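Local coordinates for terminal uridylyltransferase 1 (Trypanosoma brucei, PDB 5HZD), which catalyses the addition of uridines from UTP to the 3' hydroxyl of guide RNA, ribosomal RNA and some mRNAs in mitochondrial RNA editing, at residues L299-L304 / R374-I379. Numbering follows the deposited sequence.
Sequences LLRKYL and RYTPMI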
loop_
_atom_site.group_PDB
_atom_site.type_symbol
_atom_site.label_atom_id
_atom_site.label_comp_id
_atom_site.label_asym_id
_atom_site.label_seq_id
_atom_site.Cartn_x
_atom_site.Cartn_y
_atom_site.Cartn_z
ATOM N N LEU A 299 0.123 -0.073 -11.940
ATOM C CA LEU A 299 0.761 -1.233 -12.591
ATOM C C LEU A 299 0.342 -2.544 -11.907
ATOM O O LEU A 299 -0.018 -3.525 -12.597
ATOM C CB LEU A 299 2.286 -1.101 -12.507
ATOM C CG LEU A 299 3.063 -2.285 -13.115
ATOM C CD1 LEU A 299 2.706 -2.496 -14.575
ATOM C CD2 LEU A 299 4.571 -2.030 -12.919
ATOM N N LEU A 300 0.372 -2.543 -10.568
ATOM C CA LEU A 300 -0.046 -3.728 -9.816
ATOM C C LEU A 300 -1.473 -4.070 -10.156
ATOM O O LEU A 300 -1.773 -5.238 -10.386
ATOM C CB LEU A 300 0.100 -3.553 -8.292
ATOM C CG LEU A 300 1.540 -3.378 -7.772
ATOM C CD1 LEU A 300 1.530 -3.249 -6.294
ATOM C CD2 LEU A 300 2.401 -4.587 -8.147
ATOM N N ARG A 301 -2.362 -3.071 -10.201
ATOM C CA ARG A 301 -3.778 -3.360 -10.451
ATOM C C ARG A 301 -3.998 -4.053 -11.787
ATOM O O ARG A 301 -4.761 -5.045 -11.878
ATOM C CB ARG A 301 -4.592 -2.066 -10.381
ATOM C CG ARG A 301 -6.071 -2.306 -10.402
ATOM C CD ARG A 301 -6.816 -0.986 -10.450
ATOM N NE ARG A 301 -8.224 -1.259 -10.720
ATOM C CZ ARG A 301 -8.767 -1.380 -11.941
ATOM N NH1 ARG A 301 -8.041 -1.204 -13.049
ATOM N NH2 ARG A 301 -10.055 -1.675 -12.057
ATOM N N LYS A 302 -3.320 -3.586 -12.829
ATOM C CA LYS A 302 -3.484 -4.171 -14.150
ATOM C C LYS A 302 -3.063 -5.643 -14.152
ATOM O O LYS A 302 -3.798 -6.512 -14.645
ATOM C CB LYS A 302 -2.672 -3.354 -15.147
ATOM C CG LYS A 302 -2.927 -3.720 -16.577
ATOM C CD LYS A 302 -2.295 -2.680 -17.506
ATOM C CE LYS A 302 -2.516 -3.028 -18.970
ATOM N NZ LYS A 302 -3.959 -3.024 -19.381
ATOM N N TYR A 303 -1.912 -5.939 -13.560
ATOM C CA TYR A 303 -1.504 -7.333 -13.432
ATOM C C TYR A 303 -2.447 -8.173 -12.564
ATOM O O TYR A 303 -2.844 -9.283 -12.953
ATOM C CB TYR A 303 -0.093 -7.393 -12.835
ATOM C CG TYR A 303 1.022 -7.330 -13.847
ATOM C CD1 TYR A 303 1.199 -8.370 -14.765
ATOM C CD2 TYR A 303 1.949 -6.298 -13.832
ATOM C CE1 TYR A 303 2.275 -8.366 -15.665
ATOM C CE2 TYR A 303 3.037 -6.290 -14.753
ATOM C CZ TYR A 303 3.171 -7.333 -15.642
ATOM O OH TYR A 303 4.253 -7.334 -16.516
ATOM N N LEU A 304 -2.800 -7.666 -11.392
ATOM C CA LEU A 304 -3.495 -8.529 -10.432
ATOM C C LEU A 304 -4.956 -8.769 -10.796
ATOM O O LEU A 304 -5.556 -9.755 -10.356
ATOM C CB LEU A 304 -3.368 -7.936 -9.030
ATOM C CG LEU A 304 -1.932 -7.894 -8.494
ATOM C CD1 LEU A 304 -1.962 -7.351 -7.101
ATOM C CD2 LEU A 304 -1.291 -9.301 -8.479
ATOM N N ARG A 374 -11.535 2.092 -8.246
ATOM C CA ARG A 374 -12.677 1.291 -8.674
ATOM C C ARG A 374 -12.751 -0.030 -7.908
ATOM O O ARG A 374 -11.722 -0.711 -7.698
ATOM C CB ARG A 374 -12.628 1.083 -10.187
ATOM C CG ARG A 374 -13.066 2.363 -10.928
ATOM C CD ARG A 374 -13.384 2.121 -12.391
ATOM N NE ARG A 374 -12.187 1.714 -13.107
ATOM C CZ ARG A 374 -12.167 0.814 -14.078
ATOM N NH1 ARG A 374 -13.295 0.220 -14.466
ATOM N NH2 ARG A 374 -11.010 0.510 -14.664
ATOM N N TYR A 375 -13.960 -0.367 -7.495
ATOM C CA TYR A 375 -14.197 -1.577 -6.727
ATOM C C TYR A 375 -14.421 -2.778 -7.654
ATOM O O TYR A 375 -15.247 -2.717 -8.574
ATOM C CB TYR A 375 -15.409 -1.382 -5.790
ATOM C CG TYR A 375 -15.769 -2.658 -5.048
ATOM C CD1 TYR A 375 -15.048 -3.055 -3.932
ATOM C CD2 TYR A 375 -16.809 -3.471 -5.496
ATOM C CE1 TYR A 375 -15.353 -4.263 -3.275
ATOM C CE2 TYR A 375 -17.137 -4.657 -4.854
ATOM C CZ TYR A 375 -16.388 -5.048 -3.735
ATOM O OH TYR A 375 -16.734 -6.254 -3.124
ATOM N N THR A 376 -13.686 -3.862 -7.399
ATOM C CA THR A 376 -13.904 -5.138 -8.076
ATOM C C THR A 376 -13.957 -6.226 -7.001
ATOM O O THR A 376 -12.976 -6.394 -6.257
ATOM C CB THR A 376 -12.708 -5.478 -9.004
ATOM O OG1 THR A 376 -12.520 -4.418 -9.961
ATOM C CG2 THR A 376 -12.984 -6.775 -9.738
ATOM N N PRO A 377 -15.073 -6.964 -6.909
ATOM C CA PRO A 377 -15.188 -8.021 -5.890
ATOM C C PRO A 377 -14.066 -9.043 -6.027
ATOM O O PRO A 377 -13.653 -9.333 -7.146
ATOM C CB PRO A 377 -16.499 -8.740 -6.237
ATOM C CG PRO A 377 -17.227 -7.848 -7.178
ATOM C CD PRO A 377 -16.250 -6.865 -7.776
ATOM N N MET A 378 -13.595 -9.559 -4.893
ATOM C CA MET A 378 -12.563 -10.592 -4.873
ATOM C C MET A 378 -12.948 -11.858 -5.633
ATOM O O MET A 378 -12.078 -12.501 -6.251
ATOM C CB MET A 378 -12.201 -10.909 -3.409
ATOM C CG MET A 378 -10.886 -11.654 -3.219
ATOM S SD MET A 378 -9.451 -10.807 -3.893
ATOM C CE MET A 378 -9.463 -9.259 -3.010
ATOM N N ILE A 379 -14.236 -12.224 -5.585
ATOM C CA ILE A 379 -14.717 -13.382 -6.321
ATOM C C ILE A 379 -16.048 -13.013 -6.974
ATOM O O ILE A 379 -16.851 -12.258 -6.409
ATOM C CB ILE A 379 -14.846 -14.617 -5.408
ATOM C CG1 ILE A 379 -15.186 -15.860 -6.231
ATOM C CG2 ILE A 379 -15.885 -14.384 -4.328
ATOM C CD1 ILE A 379 -14.954 -17.186 -5.454
HETATM O O HOH W 1 -9.000 -0.168 -7.702
#
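Arg301 brings the NH2 end of its guanidinium over one face of the Arg374 guanidinium, near the rim, with NH2 of Arg301 3.5 Å from NH2 of Arg374. The two planes are turned 43° against each other, which makes this a tilted, partial overlap of like charges. Helix 292-304 and the loop before helix 385-409 lie well apart here, the nearest CA atoms, those of Arg301 and Arg374, being 10.2 Å from each other. Arg301 spans the gap with a chain extended from CG to NE, its CG anti to the backbone N (chi1 -171°), whereas Arg374 bends at chi3 and crosses it at about a right angle. Thr376 OG1 lies 4.2 Å from Arg301 NH2, a loose approach. A water lies 2.8 Å from Arg374 O and accepts a weak bond from Arg301 NE. Asp370 offers Arg374 NE a long, weak ion pair. The helix follows strand 285-288 of the five-stranded mixed sheet and carries UTP-binding Gly293 to Ser297 in its first turns. Arg301 has a second conformer and Arg374 touches a crystal neighbour; two probably positive groups this close are therefore probably tolerated through screening by solvent and Asp370, the water being a possible weak link.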